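Local coordinates for mandelate racemase/muconate lactonizing enzyme-like protein (Rubrobacter xylanophilus DSM 9941, PDB 3CYJ) that is of unknown function but belongs to the mandelate racemase/muconate lactonizing enzyme family, with a TIM-barrel-like domain, an enolase-type N-terminal domain and a bound sodium ion, at residues 23-28 / 140-145; 296-301 / 317-322; 15-20 / 31-36; 158-163 / 334-339; 131-136 / 311-316. All blocks are in the same frame, centred on the assembly; numbering follows the deposited sequence.

Contact 1 of 5, residues 23-28 / 140-145; sequences PESDGT and FTSYPL
The extended backbone of 23-26 meets a type I beta turn at 140-143, where Thr141 N donates to Ser25 O (3.1 Å) from well above the carbonyl plane, 48° out of it. Hydroxyls add two further bonds: Ser142 OG donates to Pro23 O (2.6 Å), and Ser25 OG pairs with Thr141 OG1 (2.8 Å). Ser142 OG lies between its backbone N and carbonyl carbon (chi1 59°), from where it reaches Pro23 O. This is an interface between the two domains of the enolase-superfamily architecture, since 23-28 belongs to the N-terminal domain and 140-145 is the loop between barrel strand 132-137 and helix 145-157. Glu24 lays its extended chain over one face of Phe140, with CG 4.0 Å from the ring centroid in a CH-pi contact. Its carboxylate stacks on the same ring, the planes only 10° apart, with OE1 3.3 Å from Phe140 CZ. Water 1 donates to Glu24 OE2 (2.6 Å) and accepts from Tyr143 OH (2.5 Å). Asp26 points its CB away from the turn; its OD2 forms a salt bridge with Arg90 of a second subunit, while OD1 closes an Asx turn onto Thr28 N.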
# COMPACT_ATOMS: atom_id res chain seq x y z
N PRO A 23 -9.06 -11.42 -46.21
CA PRO A 23 -9.81 -10.79 -45.07
C PRO A 23 -9.07 -11.04 -43.72
O PRO A 23 -8.63 -12.17 -43.46
CB PRO A 23 -11.16 -11.53 -45.04
CG PRO A 23 -11.18 -12.49 -46.21
CD PRO A 23 -9.84 -12.44 -46.93
N GLU A 24 -8.94 -10.03 -42.87
CA GLU A 24 -8.13 -10.20 -41.66
C GLU A 24 -8.91 -9.92 -40.38
O GLU A 24 -9.81 -9.10 -40.35
CB GLU A 24 -6.86 -9.32 -41.73
CG GLU A 24 -5.84 -9.78 -42.81
CD GLU A 24 -4.64 -8.85 -42.89
OE1 GLU A 24 -4.52 -7.96 -42.03
OE2 GLU A 24 -3.78 -8.98 -43.78
N SER A 25 -8.55 -10.61 -39.31
CA SER A 25 -9.24 -10.36 -38.05
C SER A 25 -8.33 -10.73 -36.89
O SER A 25 -7.30 -11.40 -37.06
CB SER A 25 -10.54 -11.14 -37.99
OG SER A 25 -10.24 -12.52 -37.93
N ASP A 26 -8.71 -10.30 -35.70
CA ASP A 26 -7.98 -10.66 -34.52
C ASP A 26 -9.07 -10.87 -33.49
O ASP A 26 -10.29 -10.90 -33.86
CB ASP A 26 -6.93 -9.59 -34.12
CG ASP A 26 -7.53 -8.21 -33.85
OD1 ASP A 26 -8.67 -8.11 -33.33
OD2 ASP A 26 -6.83 -7.20 -34.12
N GLY A 27 -8.67 -11.01 -32.23
CA GLY A 27 -9.62 -11.29 -31.19
C GLY A 27 -10.75 -10.28 -31.10
O GLY A 27 -11.84 -10.65 -30.77
N THR A 28 -10.53 -9.01 -31.38
CA THR A 28 -11.60 -8.06 -31.19
C THR A 28 -11.94 -7.20 -32.42
O THR A 28 -12.69 -6.22 -32.28
CB THR A 28 -11.29 -7.09 -29.96
OG1 THR A 28 -9.96 -6.56 -30.10
CG2 THR A 28 -11.36 -7.78 -28.62
N PHE A 140 -3.49 -14.05 -38.51
CA PHE A 140 -4.84 -13.57 -38.20
C PHE A 140 -5.80 -14.73 -37.97
O PHE A 140 -5.60 -15.85 -38.50
CB PHE A 140 -5.33 -12.61 -39.28
CG PHE A 140 -4.36 -11.53 -39.56
CD1 PHE A 140 -4.24 -10.45 -38.68
CD2 PHE A 140 -3.46 -11.64 -40.63
CE1 PHE A 140 -3.25 -9.47 -38.91
CE2 PHE A 140 -2.49 -10.67 -40.88
CZ PHE A 140 -2.38 -9.57 -40.03
N THR A 141 -6.81 -14.44 -37.15
CA THR A 141 -7.79 -15.42 -36.76
C THR A 141 -8.69 -15.86 -37.92
O THR A 141 -9.32 -16.94 -37.86
CB THR A 141 -8.62 -14.96 -35.52
OG1 THR A 141 -8.96 -13.57 -35.67
CG2 THR A 141 -7.80 -15.17 -34.22
N SER A 142 -8.72 -15.06 -38.98
CA SER A 142 -9.44 -15.44 -40.19
C SER A 142 -8.69 -16.47 -41.07
O SER A 142 -9.31 -17.09 -41.94
CB SER A 142 -9.70 -14.21 -41.05
OG SER A 142 -8.45 -13.64 -41.37
N TYR A 143 -7.38 -16.61 -40.90
CA TYR A 143 -6.61 -17.55 -41.73
C TYR A 143 -7.02 -19.01 -41.52
O TYR A 143 -7.03 -19.52 -40.37
CB TYR A 143 -5.13 -17.47 -41.42
CG TYR A 143 -4.41 -16.30 -42.03
CD1 TYR A 143 -5.08 -15.32 -42.73
CD2 TYR A 143 -3.04 -16.15 -41.85
CE1 TYR A 143 -4.40 -14.22 -43.28
CE2 TYR A 143 -2.36 -15.09 -42.40
CZ TYR A 143 -3.04 -14.12 -43.10
OH TYR A 143 -2.31 -13.05 -43.62
N PRO A 144 -7.31 -19.73 -42.62
CA PRO A 144 -7.38 -21.18 -42.39
C PRO A 144 -5.99 -21.69 -41.99
O PRO A 144 -5.02 -20.99 -42.21
CB PRO A 144 -7.82 -21.75 -43.76
CG PRO A 144 -8.34 -20.52 -44.56
CD PRO A 144 -7.50 -19.36 -44.03
N LEU A 145 -5.93 -22.89 -41.42
CA LEU A 145 -4.70 -23.50 -40.87
C LEU A 145 -3.46 -23.53 -41.79
O LEU A 145 -2.35 -23.21 -41.35
CB LEU A 145 -5.03 -24.93 -40.47
CG LEU A 145 -5.32 -25.39 -39.06
CD1 LEU A 145 -5.55 -24.26 -38.07
CD2 LEU A 145 -6.50 -26.34 -39.10
O HOH W 1 -3.71 -11.39 -44.87

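Contact 2 of 5, residues 296-301 / 317-322; sequences AHCAPA and EYFHDH
Cys298 N and Glu317 OE1 make the tightest polar join here, a 2.7 Å hydrogen bond to the carboxylate's anti lone pair. The same oxygen lies over one face of His297, 3.4 Å from ND1, but the angle is too poor for a bond. Glu317 swings CG opposite its backbone N (chi1 177°) and stays extended, which brings it alongside the His297 side chain; its OE2 is held separately by Lys164 and Ser137. Next to it, Cys298 SG approaches the Phe319 ring obliquely, 3.7 Å from CD2, a sulfur-aromatic contact. His322 then offers ND1 in its ring plane to Ala299 N (3.1 Å, N-H...N angle 161°), tying the residue before helix 300-306 to the start of helix 320-329. The segments join elements of a beta-alpha-beta unit of the barrel, strands 294-296 and 313-319 with helix 300-306 between, and Glu317 N donates to Ala296 O where the parallel strands meet. The His297 side chain comes within about 4 Å of the sodium ion (nearest atoms). Packing is slacker toward the partly exposed Tyr318, whose CD1 is met by Pro300 CB at 4.0 Å. Water 2 donates to both Cys298 O (2.5 Å) and Glu317 O (2.9 Å), linking two acceptors that cannot bond each other.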
# COMPACT_ATOMS: atom_id res chain seq x y z
N ALA A 296 8.75 -2.50 -30.14
CA ALA A 296 8.02 -1.59 -31.01
C ALA A 296 6.87 -2.26 -31.74
O ALA A 296 6.97 -3.42 -32.20
CB ALA A 296 8.94 -0.90 -31.96
N HIS A 297 5.77 -1.56 -31.78
CA HIS A 297 4.54 -2.09 -32.36
C HIS A 297 4.29 -1.39 -33.72
O HIS A 297 4.35 -0.15 -33.79
CB HIS A 297 3.42 -1.84 -31.35
CG HIS A 297 2.07 -2.27 -31.80
ND1 HIS A 297 1.61 -3.56 -31.62
CD2 HIS A 297 1.06 -1.58 -32.38
CE1 HIS A 297 0.38 -3.65 -32.11
NE2 HIS A 297 0.02 -2.46 -32.57
N CYS A 298 4.08 -2.21 -34.78
CA CYS A 298 3.68 -1.79 -36.14
C CYS A 298 4.70 -0.88 -36.92
O CYS A 298 5.75 -0.52 -36.38
CB CYS A 298 2.25 -1.17 -36.09
SG CYS A 298 0.93 -2.51 -35.88
N ALA A 299 4.38 -0.53 -38.17
CA ALA A 299 5.16 0.44 -38.99
C ALA A 299 6.69 0.15 -39.05
O ALA A 299 7.52 0.98 -38.60
CB ALA A 299 4.92 1.92 -38.50
N PRO A 300 7.06 -1.03 -39.60
CA PRO A 300 8.44 -1.46 -39.53
C PRO A 300 9.38 -0.46 -40.15
O PRO A 300 10.48 -0.30 -39.66
CB PRO A 300 8.47 -2.81 -40.30
CG PRO A 300 7.05 -3.17 -40.61
CD PRO A 300 6.16 -2.01 -40.25
N ALA A 301 8.98 0.20 -41.23
CA ALA A 301 9.87 1.10 -41.97
C ALA A 301 10.35 2.30 -41.16
O ALA A 301 11.55 2.63 -41.22
CB ALA A 301 9.23 1.56 -43.27
N GLU A 317 8.16 -5.20 -34.27
CA GLU A 317 7.15 -5.99 -34.94
C GLU A 317 7.20 -5.74 -36.45
O GLU A 317 6.98 -4.60 -36.93
CB GLU A 317 5.75 -5.62 -34.45
CG GLU A 317 4.67 -6.37 -35.17
CD GLU A 317 3.30 -5.93 -34.76
OE1 GLU A 317 3.12 -4.72 -34.44
OE2 GLU A 317 2.43 -6.81 -34.75
N TYR A 318 7.49 -6.81 -37.18
CA TYR A 318 7.45 -6.77 -38.64
C TYR A 318 6.03 -7.10 -39.06
O TYR A 318 5.72 -8.25 -39.36
CB TYR A 318 8.43 -7.82 -39.23
CG TYR A 318 8.61 -7.69 -40.69
CD1 TYR A 318 9.34 -6.61 -41.25
CD2 TYR A 318 8.01 -8.61 -41.55
CE1 TYR A 318 9.47 -6.47 -42.64
CE2 TYR A 318 8.12 -8.47 -42.94
CZ TYR A 318 8.87 -7.40 -43.47
OH TYR A 318 8.97 -7.28 -44.85
N PHE A 319 5.17 -6.09 -39.02
CA PHE A 319 3.72 -6.35 -39.14
C PHE A 319 3.31 -6.54 -40.59
O PHE A 319 3.56 -5.68 -41.44
CB PHE A 319 2.91 -5.21 -38.51
CG PHE A 319 1.41 -5.49 -38.47
CD1 PHE A 319 0.94 -6.69 -37.94
CD2 PHE A 319 0.52 -4.58 -38.96
CE1 PHE A 319 -0.42 -6.98 -37.88
CE2 PHE A 319 -0.88 -4.84 -38.90
CZ PHE A 319 -1.34 -6.05 -38.36
N HIS A 320 2.69 -7.68 -40.87
CA HIS A 320 2.30 -8.02 -42.25
C HIS A 320 1.64 -6.87 -42.99
O HIS A 320 2.19 -6.37 -43.97
CB HIS A 320 1.39 -9.26 -42.28
CG HIS A 320 0.80 -9.53 -43.64
ND1 HIS A 320 1.55 -9.94 -44.73
CD2 HIS A 320 -0.49 -9.45 -44.07
CE1 HIS A 320 0.76 -10.07 -45.78
NE2 HIS A 320 -0.48 -9.80 -45.40
N ASP A 321 0.47 -6.41 -42.54
CA ASP A 321 -0.24 -5.33 -43.26
C ASP A 321 0.70 -4.21 -43.67
O ASP A 321 0.61 -3.68 -44.79
CB ASP A 321 -1.35 -4.73 -42.44
CG ASP A 321 -2.45 -5.72 -42.09
OD1 ASP A 321 -2.29 -6.93 -42.30
OD2 ASP A 321 -3.52 -5.31 -41.58
N HIS A 322 1.59 -3.84 -42.75
CA HIS A 322 2.35 -2.63 -42.88
C HIS A 322 3.56 -2.81 -43.73
O HIS A 322 3.84 -1.95 -44.57
CB HIS A 322 2.75 -2.08 -41.51
CG HIS A 322 1.58 -1.60 -40.73
ND1 HIS A 322 1.67 -1.15 -39.44
CD2 HIS A 322 0.26 -1.52 -41.07
CE1 HIS A 322 0.47 -0.80 -39.01
NE2 HIS A 322 -0.40 -1.01 -39.98
O HOH W 2 7.69 -2.07 -35.82

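Contact 3 of 5, residues 15-20 / 31-36; sequences AYTVPT and WDSTTM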
# COMPACT_ATOMS: atom_id res chain seq x y z
N ALA A 15 -3.40 10.70 -48.27
CA ALA A 15 -3.79 9.46 -47.63
C ALA A 15 -3.99 8.41 -48.68
O ALA A 15 -4.37 8.72 -49.82
CB ALA A 15 -5.08 9.63 -46.79
N TYR A 16 -3.75 7.17 -48.32
CA TYR A 16 -3.87 6.05 -49.24
C TYR A 16 -4.50 4.91 -48.50
O TYR A 16 -4.18 4.65 -47.31
CB TYR A 16 -2.49 5.64 -49.77
CG TYR A 16 -1.73 6.85 -50.22
CD1 TYR A 16 -1.86 7.35 -51.54
CD2 TYR A 16 -0.94 7.55 -49.32
CE1 TYR A 16 -1.20 8.49 -51.94
CE2 TYR A 16 -0.29 8.69 -49.69
CZ TYR A 16 -0.41 9.17 -51.02
OH TYR A 16 0.27 10.33 -51.38
N THR A 17 -5.40 4.23 -49.19
CA THR A 17 -6.07 3.07 -48.65
C THR A 17 -5.72 1.89 -49.51
O THR A 17 -5.88 1.96 -50.73
CB THR A 17 -7.62 3.28 -48.64
OG1 THR A 17 -7.94 4.43 -47.87
CG2 THR A 17 -8.37 2.05 -48.09
N VAL A 18 -5.27 0.80 -48.89
CA VAL A 18 -4.85 -0.42 -49.57
C VAL A 18 -5.56 -1.67 -49.00
O VAL A 18 -5.46 -1.99 -47.80
CB VAL A 18 -3.32 -0.63 -49.41
CG1 VAL A 18 -2.87 -1.86 -50.15
CG2 VAL A 18 -2.52 0.62 -49.84
N PRO A 19 -6.30 -2.39 -49.87
CA PRO A 19 -6.87 -3.65 -49.43
C PRO A 19 -5.81 -4.58 -48.86
O PRO A 19 -4.72 -4.64 -49.36
CB PRO A 19 -7.45 -4.25 -50.74
CG PRO A 19 -7.79 -3.02 -51.56
CD PRO A 19 -6.61 -2.11 -51.29
N THR A 20 -6.18 -5.30 -47.82
CA THR A 20 -5.39 -6.41 -47.31
C THR A 20 -5.39 -7.50 -48.38
O THR A 20 -6.30 -7.55 -49.22
CB THR A 20 -5.98 -6.96 -45.97
OG1 THR A 20 -7.38 -7.23 -46.13
CG2 THR A 20 -5.87 -5.91 -44.85
N TRP A 31 -11.03 -6.45 -40.43
CA TRP A 31 -10.75 -5.38 -41.36
C TRP A 31 -10.31 -5.99 -42.67
O TRP A 31 -9.94 -7.14 -42.72
CB TRP A 31 -9.69 -4.38 -40.79
CG TRP A 31 -8.32 -4.98 -40.57
CD1 TRP A 31 -7.21 -4.81 -41.37
CD2 TRP A 31 -7.91 -5.84 -39.48
NE1 TRP A 31 -6.14 -5.50 -40.83
CE2 TRP A 31 -6.54 -6.15 -39.69
CE3 TRP A 31 -8.56 -6.34 -38.34
CZ2 TRP A 31 -5.80 -6.98 -38.81
CZ3 TRP A 31 -7.83 -7.17 -37.46
CH2 TRP A 31 -6.45 -7.48 -37.71
N ASP A 32 -10.35 -5.21 -43.75
CA ASP A 32 -9.97 -5.73 -45.06
C ASP A 32 -9.23 -4.66 -45.85
O ASP A 32 -9.15 -4.70 -47.07
CB ASP A 32 -11.20 -6.31 -45.83
CG ASP A 32 -12.20 -5.21 -46.31
OD1 ASP A 32 -11.99 -3.99 -46.01
OD2 ASP A 32 -13.20 -5.56 -47.00
N SER A 33 -8.66 -3.71 -45.12
CA SER A 33 -7.82 -2.66 -45.74
C SER A 33 -7.06 -1.83 -44.71
O SER A 33 -7.34 -1.89 -43.53
CB SER A 33 -8.65 -1.71 -46.61
OG SER A 33 -9.46 -0.87 -45.83
N THR A 34 -6.11 -1.03 -45.19
CA THR A 34 -5.27 -0.17 -44.35
C THR A 34 -5.22 1.22 -44.92
O THR A 34 -5.04 1.37 -46.12
CB THR A 34 -3.79 -0.66 -44.35
OG1 THR A 34 -3.73 -2.02 -43.94
CG2 THR A 34 -2.90 0.21 -43.42
N THR A 35 -5.33 2.23 -44.07
CA THR A 35 -5.16 3.59 -44.51
C THR A 35 -3.88 4.20 -43.91
O THR A 35 -3.72 4.25 -42.69
CB THR A 35 -6.39 4.44 -44.16
OG1 THR A 35 -7.53 3.89 -44.83
CG2 THR A 35 -6.17 5.84 -44.59
N MET A 36 -2.97 4.63 -44.79
CA MET A 36 -1.82 5.39 -44.42
C MET A 36 -2.03 6.88 -44.64
O MET A 36 -2.45 7.31 -45.72
CB MET A 36 -0.59 4.90 -45.20
CG MET A 36 0.72 5.58 -44.78
SD MET A 36 2.08 5.38 -46.03
CE MET A 36 2.49 3.74 -45.71
O HOH W 3 -3.66 -3.45 -46.26
O HOH W 4 -9.05 -7.57 -48.92
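Tyr16 and Met36 exchange backbone hydrogen bonds, as do Val18 and Thr34, and these two antiparallel hydrogen-bonded pairs set the register. The first uses Tyr16 N to Met36 O and Met36 N to Tyr16 O (2.8 Å); the second uses Val18 N to Thr34 O, straight at 163°, and Thr34 N to Val18 O. A further backbone bond, Thr20 N to Asp32 O (3.1 Å), arrives from far above the carbonyl plane, 63° out of it, where the chain turns a corner at Asp32. CA-H...O contacts fill the intervals, for example Thr17 CA to Thr34 O at 3.2 Å. The strand axes run at 158°, nearly antiparallel, and belong to the four-stranded antiparallel sheet of the N-terminal domain, in which strand 8-26 lies between 29-31 and 33-43. Among side chains, the non-hydrogen-bonded pair Thr17 and Thr35 join OG1 to OG1 at 3.1 Å, both hydroxyls being anti to their own carbonyl carbon, and the Thr17 methyl CG2 rests 3.8 Å from Ser33 OG. At the corner, Thr20 CG2 approaches Trp31 CD1 obliquely at 3.9 Å, while Trp31 NE1 donates to Asp321. On the other face, which holds Tyr16, Val18, Thr34 and Met36, helix 320-329 packs against Val18 and Met36. Solvent takes part as well: water 3 joins Val18 O to Thr34 OG1 (2.7 Å).

Contact 4 of 5, residues 158-163 / 334-339; sequences AGIPRV and LDPEGG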
# COMPACT_ATOMS: atom_id res chain seq x y z
N ALA A 158 12.93 -17.83 -43.75
CA ALA A 158 13.70 -16.63 -44.04
C ALA A 158 14.68 -16.27 -42.93
O ALA A 158 15.31 -15.21 -42.97
CB ALA A 158 12.76 -15.44 -44.29
N GLY A 159 14.82 -17.11 -41.92
CA GLY A 159 15.78 -16.80 -40.85
C GLY A 159 15.28 -15.82 -39.78
O GLY A 159 16.08 -15.32 -38.98
N ILE A 160 13.98 -15.51 -39.78
CA ILE A 160 13.40 -14.67 -38.70
C ILE A 160 13.00 -15.61 -37.57
O ILE A 160 12.04 -16.38 -37.71
CB ILE A 160 12.16 -13.85 -39.18
CG1 ILE A 160 12.51 -12.99 -40.39
CG2 ILE A 160 11.58 -12.98 -38.03
CD1 ILE A 160 11.26 -12.32 -41.03
N PRO A 161 13.75 -15.57 -36.45
CA PRO A 161 13.64 -16.58 -35.39
C PRO A 161 12.53 -16.33 -34.35
O PRO A 161 12.51 -16.97 -33.29
CB PRO A 161 15.03 -16.53 -34.74
CG PRO A 161 15.46 -15.08 -34.89
CD PRO A 161 14.74 -14.53 -36.11
N ARG A 162 11.59 -15.43 -34.68
CA ARG A 162 10.48 -15.05 -33.81
C ARG A 162 9.26 -14.72 -34.65
O ARG A 162 9.32 -13.92 -35.58
CB ARG A 162 10.84 -13.81 -32.99
CG ARG A 162 11.97 -14.02 -31.99
CD ARG A 162 12.70 -12.67 -31.60
NE ARG A 162 13.19 -11.95 -32.79
CZ ARG A 162 14.46 -11.97 -33.21
NH1 ARG A 162 15.36 -12.69 -32.54
NH2 ARG A 162 14.84 -11.30 -34.30
N VAL A 163 8.14 -15.34 -34.32
CA VAL A 163 6.91 -15.06 -35.03
C VAL A 163 5.75 -14.85 -34.06
O VAL A 163 5.68 -15.55 -32.99
CB VAL A 163 6.54 -16.16 -36.09
CG1 VAL A 163 7.57 -16.22 -37.23
CG2 VAL A 163 6.29 -17.50 -35.44
N LEU A 334 13.36 -2.09 -46.26
CA LEU A 334 14.48 -2.92 -45.87
C LEU A 334 14.05 -4.37 -45.82
O LEU A 334 12.89 -4.66 -45.59
CB LEU A 334 15.01 -2.45 -44.53
CG LEU A 334 15.50 -0.98 -44.55
CD1 LEU A 334 15.85 -0.46 -43.15
CD2 LEU A 334 16.67 -0.74 -45.55
N ASP A 335 15.00 -5.27 -46.09
CA ASP A 335 14.75 -6.72 -46.00
C ASP A 335 15.08 -7.26 -44.59
O ASP A 335 16.15 -6.96 -44.05
CB ASP A 335 15.63 -7.45 -47.02
CG ASP A 335 15.19 -8.87 -47.29
OD1 ASP A 335 15.61 -9.42 -48.34
OD2 ASP A 335 14.43 -9.47 -46.49
N PRO A 336 14.14 -8.03 -44.00
CA PRO A 336 14.28 -8.59 -42.65
C PRO A 336 14.89 -10.01 -42.65
O PRO A 336 14.93 -10.68 -41.61
CB PRO A 336 12.82 -8.67 -42.16
CG PRO A 336 12.07 -9.01 -43.44
CD PRO A 336 12.76 -8.15 -44.50
N GLU A 337 15.32 -10.45 -43.82
CA GLU A 337 16.09 -11.70 -43.96
C GLU A 337 17.13 -11.91 -42.84
O GLU A 337 17.99 -11.09 -42.61
CB GLU A 337 16.77 -11.67 -45.36
CG GLU A 337 17.92 -12.63 -45.57
CD GLU A 337 17.45 -14.06 -45.83
OE1 GLU A 337 16.25 -14.24 -46.19
OE2 GLU A 337 18.28 -15.00 -45.66
N GLY A 338 17.06 -13.04 -42.15
CA GLY A 338 18.05 -13.36 -41.13
C GLY A 338 17.72 -12.74 -39.76
O GLY A 338 18.50 -12.90 -38.81
N GLY A 339 16.63 -11.98 -39.67
CA GLY A 339 16.02 -11.65 -38.39
C GLY A 339 16.12 -10.22 -37.94
O GLY A 339 15.58 -9.85 -36.88
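Gly159 and Gly338 come together backbone to backbone, their CA atoms 4.1 Å apart, and each has a positive phi (81° and 86°) that glycine adopts readily; Gly339, with phi 111°, continues the pattern. Gly159 is the C-prime residue of the Schellman motif that ends helix 145-157, so the contact sets a helix terminus of the barrel domain against the loop leading into strand 340-341. One hydrogen bond crosses, Gly338 N to Ala158 O (2.9 Å), nearly along the C=O axis. The loop is also braced internally: Gly339 N donates to Pro336 O (2.9 Å), and Asp335 OD2 accepts from Glu337 N in an Asx turn, met from above the carboxylate plane. Ile160 supplies the apolar part. Its CG1 branch lies beside the backbone N, and from there CD1 touches Pro336 CB at 4.1 Å while CG1 approaches Pro336 O at 3.6 Å; Val134 of strand 132-137 packs against both residues. Farther along, Pro161 CD meets Gly339 CA at 3.9 Å, and Pro161 CG lies over one face of the Arg162 guanidinium. Gly339 O lies at that group's edge, 3.1 Å from Arg162 NH2 but poorly angled for a bond, and NH2 donates instead to Val134 O.

Contact 5 of 5, residues 131-136 / 311-316; sequences EVPVYG and ESLLHL
Val134 and Leu316 form the parallel bridge that closes the barrel, bringing the first strand of the eight-stranded TIM-like barrel, 132-137, beside the last, 313-319. Two backbone hydrogen bonds carry it: Leu316 N to Pro133 O, in the carbonyl plane, and Tyr135 N to Leu316 O, both 2.9 Å. The short strand axes diverge by 47°, and CA-H...O contacts accompany the bonds, the closer being Val134 CA to Leu316 O (3.1 Å). Side chains of the bridged pair lie side by side and point the same way, Val134 CG1 meeting Leu316 CD1 at 3.6 Å. Val132 crosses at about a right angle to two leucines at once: CG1 touches Leu313 CD2 (3.5 Å) and CG2 touches Leu316 CD2 (3.8 Å). Beyond the bridge on the other side, Tyr135 and His315 make a T-shaped stack, the tyrosine edge toward the imidazole face, with planes 73° apart and Tyr135 CD2 3.5 Å from His315 ND1. Leu314 CG lies over the opposite face of that imidazole, offset toward the rim. Farther out, each ring has a polar partner: His315 ND1 hydrogen-bonds to Ser295 OG of the neighbouring strand, and Tyr135 OH to Lys164 NZ.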
# COMPACT_ATOMS: atom_id res chain seq x y z
N GLU A 131 21.96 -2.58 -36.22
CA GLU A 131 20.68 -3.04 -36.71
C GLU A 131 19.76 -3.44 -35.55
O GLU A 131 20.17 -3.44 -34.39
CB GLU A 131 20.85 -4.20 -37.69
CG GLU A 131 21.70 -5.33 -37.16
CD GLU A 131 21.68 -6.51 -38.12
OE1 GLU A 131 21.37 -6.31 -39.32
OE2 GLU A 131 21.94 -7.65 -37.67
N VAL A 132 18.51 -3.83 -35.86
CA VAL A 132 17.52 -4.14 -34.83
C VAL A 132 16.78 -5.41 -35.15
O VAL A 132 16.35 -5.62 -36.31
CB VAL A 132 16.49 -2.98 -34.65
CG1 VAL A 132 17.16 -1.78 -34.09
CG2 VAL A 132 15.81 -2.61 -35.98
N PRO A 133 16.61 -6.29 -34.15
CA PRO A 133 15.94 -7.55 -34.39
C PRO A 133 14.42 -7.40 -34.53
O PRO A 133 13.79 -6.48 -33.94
CB PRO A 133 16.33 -8.38 -33.18
CG PRO A 133 16.72 -7.39 -32.12
CD PRO A 133 17.15 -6.17 -32.79
N VAL A 134 13.84 -8.25 -35.38
CA VAL A 134 12.41 -8.19 -35.65
C VAL A 134 11.71 -9.48 -35.29
O VAL A 134 12.35 -10.55 -35.11
CB VAL A 134 12.09 -7.82 -37.14
CG1 VAL A 134 12.89 -6.65 -37.60
CG2 VAL A 134 12.28 -9.03 -38.10
N TYR A 135 10.39 -9.41 -35.15
CA TYR A 135 9.62 -10.65 -35.27
C TYR A 135 8.61 -10.47 -36.40
O TYR A 135 8.06 -9.37 -36.58
CB TYR A 135 8.95 -11.03 -33.95
CG TYR A 135 7.91 -10.07 -33.43
CD1 TYR A 135 6.56 -10.25 -33.72
CD2 TYR A 135 8.27 -9.02 -32.57
CE1 TYR A 135 5.59 -9.42 -33.22
CE2 TYR A 135 7.31 -8.15 -32.06
CZ TYR A 135 5.97 -8.37 -32.38
OH TYR A 135 5.03 -7.55 -31.88
N GLY A 136 8.37 -11.55 -37.14
CA GLY A 136 7.33 -11.57 -38.15
C GLY A 136 5.96 -11.66 -37.48
O GLY A 136 5.73 -12.51 -36.64
N GLU A 311 17.76 1.99 -26.20
CA GLU A 311 18.62 0.99 -25.59
C GLU A 311 17.87 -0.27 -25.14
O GLU A 311 18.33 -1.42 -25.35
CB GLU A 311 19.37 1.58 -24.40
CG GLU A 311 20.49 0.61 -24.03
CD GLU A 311 21.26 1.00 -22.79
OE1 GLU A 311 20.83 1.98 -22.11
OE2 GLU A 311 22.26 0.28 -22.50
N SER A 312 16.72 -0.06 -24.52
CA SER A 312 15.95 -1.17 -23.95
C SER A 312 15.21 -2.03 -25.01
O SER A 312 14.47 -2.96 -24.67
CB SER A 312 15.02 -0.67 -22.83
OG SER A 312 14.26 0.40 -23.32
N LEU A 313 15.46 -1.77 -26.30
CA LEU A 313 14.84 -2.59 -27.37
C LEU A 313 15.08 -4.11 -27.29
O LEU A 313 16.23 -4.58 -27.27
CB LEU A 313 15.26 -2.07 -28.76
CG LEU A 313 14.55 -2.78 -29.91
CD1 LEU A 313 13.12 -2.29 -30.18
CD2 LEU A 313 15.39 -2.65 -31.14
N LEU A 314 13.99 -4.88 -27.23
CA LEU A 314 14.05 -6.32 -27.38
C LEU A 314 13.90 -6.67 -28.86
O LEU A 314 14.67 -7.45 -29.41
CB LEU A 314 12.90 -6.97 -26.62
CG LEU A 314 12.95 -8.48 -26.43
CD1 LEU A 314 14.27 -8.90 -25.84
CD2 LEU A 314 11.78 -8.93 -25.55
N HIS A 315 12.85 -6.12 -29.48
CA HIS A 315 12.56 -6.36 -30.91
C HIS A 315 11.50 -5.41 -31.40
O HIS A 315 10.82 -4.70 -30.62
CB HIS A 315 12.12 -7.80 -31.20
CG HIS A 315 11.20 -8.40 -30.19
ND1 HIS A 315 10.03 -7.79 -29.77
CD2 HIS A 315 11.24 -9.60 -29.55
CE1 HIS A 315 9.41 -8.58 -28.91
NE2 HIS A 315 10.13 -9.68 -28.75
N LEU A 316 11.34 -5.43 -32.73
CA LEU A 316 10.31 -4.62 -33.38
C LEU A 316 9.43 -5.57 -34.16
O LEU A 316 9.89 -6.64 -34.62
CB LEU A 316 10.91 -3.47 -34.22
CG LEU A 316 11.40 -3.64 -35.68
CD1 LEU A 316 10.38 -4.19 -36.74
CD2 LEU A 316 11.99 -2.33 -36.21

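How the contacts relate
Contacts 2 and 5 are buried and share strand 313-319; Tyr318 N to Tyr135 O, a probable hydrogen bond, runs between them. Contacts 1, 3 and 4 are only partly buried. Contact 4 lies beside contact 5, with Gly339 O and Val134 N probably bonded, and reaches the same barrel sheet, yet it is a glycine-rich loop junction, whereas contact 5 adds aliphatic and aromatic packing. Contacts 1 and 3 both use strand 8-26: regular sheet pairing in contact 3 gives way to hydroxyl bonds and a carboxylate-ring stack in contact 1. Asp321 of contact 2 is probably hydrogen-bonded to Trp31 NE1 of contact 3, and its carboxylate also lies close to the like-charged Glu24 of contact 1.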